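Local coordinates for fluoroacetyl coenzyme A thioesterase (Streptomyces cattleya, PDB 3KUV), which hydrolyses fluoroacetyl-CoA to fluoroacetate and CoA, working as a homodimer and so conferring resistance to fluoroacetate, at residues P31-A34 with E35-E38; Y60-P63 with G64-S67. The protein carries 1 engineered substitution. All blocks are in the same frame, centred on the assembly; numbering follows the deposited sequence.

Interaction 1. Residues P31-A34 with E35-E38; sequences PEFA and EFPE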
loop_
_atom_site.group_PDB
_atom_site.type_symbol
_atom_site.label_atom_id
_atom_site.label_comp_id
_atom_site.label_asym_id
_atom_site.label_seq_id
_atom_site.Cartn_x
_atom_site.Cartn_y
_atom_site.Cartn_z
ATOM N N PRO B 31 -2.822 -5.768 -16.905
ATOM C CA PRO B 31 -1.903 -6.566 -17.688
ATOM C C PRO B 31 -0.445 -6.395 -17.350
ATOM O O PRO B 31 0.304 -7.360 -17.464
ATOM C CB PRO B 31 -2.222 -6.134 -19.177
ATOM C CG PRO B 31 -3.516 -5.346 -19.076
ATOM C CD PRO B 31 -3.538 -4.756 -17.678
ATOM N N GLU B 32 -0.089 -5.200 -16.859
ATOM C CA GLU B 32 1.306 -4.992 -16.498
ATOM C C GLU B 32 1.633 -5.886 -15.237
ATOM O O GLU B 32 2.672 -6.591 -15.215
ATOM C CB GLU B 32 1.554 -3.491 -16.122
ATOM C CG GLU B 32 1.582 -2.620 -17.390
ATOM C CD GLU B 32 0.213 -2.264 -17.942
ATOM O OE1 GLU B 32 0.231 -1.675 -19.028
ATOM O OE2 GLU B 32 -0.834 -2.338 -17.296
ATOM N N PHE B 33 0.742 -5.884 -14.276
ATOM C CA PHE B 33 0.996 -6.663 -13.011
ATOM C C PHE B 33 0.949 -8.159 -13.239
ATOM O O PHE B 33 1.587 -8.922 -12.496
ATOM C CB PHE B 33 0.055 -6.276 -11.880
ATOM C CG PHE B 33 0.306 -4.910 -11.259
ATOM C CD1 PHE B 33 -0.443 -4.533 -10.176
ATOM C CD2 PHE B 33 1.259 -4.041 -11.763
ATOM C CE1 PHE B 33 -0.273 -3.278 -9.504
ATOM C CE2 PHE B 33 1.451 -2.761 -11.164
ATOM C CZ PHE B 33 0.661 -2.354 -10.065
ATOM N N ALA B 34 0.263 -8.576 -14.306
ATOM C CA ALA B 34 0.074 -9.994 -14.561
ATOM C C ALA B 34 1.367 -10.699 -14.912
ATOM O O ALA B 34 1.431 -11.926 -14.711
ATOM C CB ALA B 34 -1.029 -10.155 -15.680
ATOM N N GLU B 35 2.378 -9.964 -15.410
ATOM C CA GLU B 35 3.687 -10.501 -15.782
ATOM C C GLU B 35 4.774 -10.355 -14.706
ATOM O O GLU B 35 5.950 -10.682 -14.949
ATOM C CB GLU B 35 4.215 -9.904 -17.097
ATOM C CG GLU B 35 4.382 -8.395 -17.165
ATOM C CD GLU B 35 4.917 -7.876 -18.560
ATOM O OE1 GLU B 35 4.674 -6.684 -18.907
ATOM O OE2 GLU B 35 5.564 -8.653 -19.315
ATOM N N PHE B 36 4.412 -9.798 -13.543
ATOM C CA PHE B 36 5.456 -9.539 -12.558
ATOM C C PHE B 36 5.879 -10.813 -11.838
ATOM O O PHE B 36 5.095 -11.774 -11.735
ATOM C CB PHE B 36 4.926 -8.574 -11.473
ATOM C CG PHE B 36 5.239 -7.080 -11.695
ATOM C CD1 PHE B 36 5.919 -6.353 -10.721
ATOM C CD2 PHE B 36 4.780 -6.429 -12.814
ATOM C CE1 PHE B 36 6.174 -5.004 -10.913
ATOM C CE2 PHE B 36 5.086 -5.057 -13.029
ATOM C CZ PHE B 36 5.730 -4.361 -12.031
ATOM N N PRO B 37 7.056 -10.742 -11.217
ATOM C CA PRO B 37 7.479 -11.839 -10.354
ATOM C C PRO B 37 6.478 -12.124 -9.208
ATOM O O PRO B 37 5.703 -11.252 -8.814
ATOM C CB PRO B 37 8.764 -11.330 -9.751
ATOM C CG PRO B 37 9.283 -10.206 -10.716
ATOM C CD PRO B 37 8.022 -9.602 -11.189
ATOM N N GLU B 38 6.440 -13.376 -8.775
ATOM C CA GLU B 38 5.490 -13.846 -7.728
ATOM C C GLU B 38 6.015 -13.529 -6.348
ATOM O O GLU B 38 6.612 -14.364 -5.615
ATOM C CB GLU B 38 5.285 -15.356 -7.879
ATOM C CG GLU B 38 4.351 -15.641 -9.101
ATOM C CD GLU B 38 2.872 -15.463 -8.752
ATOM O OE1 GLU B 38 2.450 -14.335 -8.539
ATOM O OE2 GLU B 38 2.103 -16.453 -8.702
HETATM O O HOH W 1 5.078 -4.613 -16.652
HETATM O O HOH W 2 2.874 -13.605 -12.545
#
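F33 and F36 meet edge to face where the short helix 31-34 of this hot-dog thioesterase gives way to the loop that leads to the long helix 42-57. The two side chains run side by side in the same direction. The edge of the F33 ring is turned toward the face of F36, with centroids 5.5 Å apart and planes at 66°. The nearest carbons are CD2 of F33 and CE2 of F36, at 4.2 Å. With its CG anti to the carbonyl carbon (chi1 -72°), F33 reaches W51 and G47 of the second subunit, and V23 of helix 23-26 touches both phenylalanines. An acetate ion lies close to the F33 side chain, and the active-site S42, an engineered residue here, is about 8 Å from it between side chains, which places F33, at the dimer interface, probably beside the catalytic pocket.

The backbone makes the turn with one sound bond, F36 N to F33 O at 3.1 Å. E35 N gives only a weak bond to E32 O. E32 O also lies at the edge of the F36 ring, near its plane, 3.2 Å from F36 CD2. The carboxylate of E32 turns elsewhere, to W51 NE1 of the second subunit. E35 CG stands between its backbone N and carbonyl carbon (chi1 58°), which lays it against E32 O, and a water donates to E35 OE1 and, weakly, to the same carbonyl. A second water bridges the backbone across the turn, donating to A34 O at 3.1 Å and to F36 O at 3.0 Å.

Interaction 2. Residues Y60-P63 with G64-S67; sequences YLEP and GEGS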
loop_
_atom_site.group_PDB
_atom_site.type_symbol
_atom_site.label_atom_id
_atom_site.label_comp_id
_atom_site.label_asym_id
_atom_site.label_seq_id
_atom_site.Cartn_x
_atom_site.Cartn_y
_atom_site.Cartn_z
ATOM N N TYR B 60 -7.961 0.031 23.197
ATOM C CA TYR B 60 -8.011 1.359 23.711
ATOM C C TYR B 60 -9.024 2.265 22.931
ATOM O O TYR B 60 -9.123 3.474 23.229
ATOM C CB TYR B 60 -6.630 2.023 23.538
ATOM C CG TYR B 60 -5.495 1.265 24.154
ATOM C CD1 TYR B 60 -5.082 1.534 25.487
ATOM C CD2 TYR B 60 -4.810 0.253 23.436
ATOM C CE1 TYR B 60 -4.003 0.821 26.075
ATOM C CE2 TYR B 60 -3.757 -0.475 24.023
ATOM C CZ TYR B 60 -3.337 -0.146 25.335
ATOM O OH TYR B 60 -2.311 -0.848 25.915
ATOM N N LEU B 61 -9.731 1.704 21.926
ATOM C CA LEU B 61 -10.855 2.404 21.274
ATOM C C LEU B 61 -12.154 2.257 22.131
ATOM O O LEU B 61 -12.317 1.288 22.865
ATOM C CB LEU B 61 -11.109 1.786 19.907
ATOM C CG LEU B 61 -9.878 2.094 18.982
ATOM C CD1 LEU B 61 -10.348 1.868 17.617
ATOM C CD2 LEU B 61 -9.384 3.615 19.114
ATOM N N GLU B 62 -13.068 3.210 21.964
ATOM C CA GLU B 62 -14.396 3.158 22.613
ATOM C C GLU B 62 -15.321 2.384 21.721
ATOM O O GLU B 62 -15.079 2.185 20.516
ATOM C CB GLU B 62 -14.981 4.592 22.785
ATOM C CG GLU B 62 -14.163 5.520 23.692
ATOM C CD GLU B 62 -13.917 4.928 25.075
ATOM O OE1 GLU B 62 -14.819 4.228 25.601
ATOM O OE2 GLU B 62 -12.827 5.176 25.635
ATOM N N PRO B 63 -16.491 1.962 22.248
ATOM C CA PRO B 63 -17.414 1.189 21.438
ATOM C C PRO B 63 -17.868 1.956 20.195
ATOM O O PRO B 63 -18.163 3.131 20.338
ATOM C CB PRO B 63 -18.635 1.002 22.409
ATOM C CG PRO B 63 -17.970 0.972 23.718
ATOM C CD PRO B 63 -16.852 1.964 23.691
ATOM N N GLY B 64 -17.813 1.317 19.009
ATOM C CA GLY B 64 -18.278 1.945 17.779
ATOM C C GLY B 64 -17.188 2.721 17.058
ATOM O O GLY B 64 -17.497 3.357 16.074
ATOM N N GLU B 65 -15.980 2.756 17.620
ATOM C CA GLU B 65 -14.868 3.461 16.917
ATOM C C GLU B 65 -14.084 2.482 16.121
ATOM O O GLU B 65 -14.020 1.284 16.428
ATOM C CB GLU B 65 -13.954 4.120 17.939
ATOM C CG GLU B 65 -14.562 5.424 18.527
ATOM C CD GLU B 65 -13.742 6.114 19.578
ATOM O OE1 GLU B 65 -12.771 5.549 20.248
ATOM O OE2 GLU B 65 -14.006 7.349 19.735
ATOM N N GLY B 66 -13.341 3.027 15.112
ATOM C CA GLY B 66 -12.307 2.308 14.414
ATOM C C GLY B 66 -11.329 3.385 13.935
ATOM O O GLY B 66 -11.146 4.347 14.637
ATOM N N SER B 67 -10.582 3.096 12.864
ATOM C CA SER B 67 -9.564 4.067 12.413
ATOM C C SER B 67 -9.323 3.946 10.931
ATOM O O SER B 67 -9.654 2.920 10.285
ATOM C CB SER B 67 -8.227 3.906 13.232
ATOM O OG SER B 67 -7.662 2.603 12.883
HETATM O O HOH W 3 -13.969 -0.188 19.032
#
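E65 sets its CG anti to the carbonyl carbon (chi1 -77°) and stays extended through chi2 (178°), which carries its carboxylate back across the turn to the backbone of E62. There E65 OE1 takes the N-H of E62 N at 2.9 Å in a nearly straight bond, the donor coming from above the carboxylate plane. The loop is a type II beta turn from E62 to E65 that delivers the chain into the strand 65-75. Its closing bond runs from E65 N to E62 O at 3.1 Å, and G64 supplies the positive phi that a type II turn favours at its third position. E65 therefore bonds E62 twice, through its backbone N-H and through its side chain. A water joins in on the backbone side, donating to both E62 O and E65 O.

Carbon atoms flank these bonds. E62 CB lies 3.5 Å from E65 OE1, and the two glutamate side chains run alongside each other with their carboxylate planes 69° apart. L61 crosses E65 at a slant: L61 CD1 sits 3.8 Å from G66 CA, while L61 CD2 is near E65 OE1. Both L61 and E65 also touch V122 of strand 112-124. The backbone bond of G66 with I123 joins the start of strand 65-75 to strand 112-124, and G64 is bonded to L125, where helix 125-135 begins. Further along, S67 OG is bonded to NE of R120, a substrate-binding residue.

E62 OE2 and E65 OE1 are 5.4 Å apart, so the like charges probably repel somewhat. The N-H held by E65 OE1 would offset part of that cost, favouring a charged E65 carboxylate.

How the interactions relate
Interaction 1 closes before interaction 2 opens, and helix 42-57 runs between them along the chain. Their centres are 38 Å apart, the nearest atoms about 23 Å, and they lie on opposite sides of the chain's centre without touching. Residues 31-38 belong to the segment leading into that helix, whereas 60-67 lead from its far end into strand 65-75, an outermost strand of the chain's antiparallel sheet. The two contacts thus bracket the central helix of the hot-dog fold. They relate to the active site differently: the first packs against the second subunit and has F33 near S42, while the second starts the strand that later carries the CoA- and substrate-binding G69.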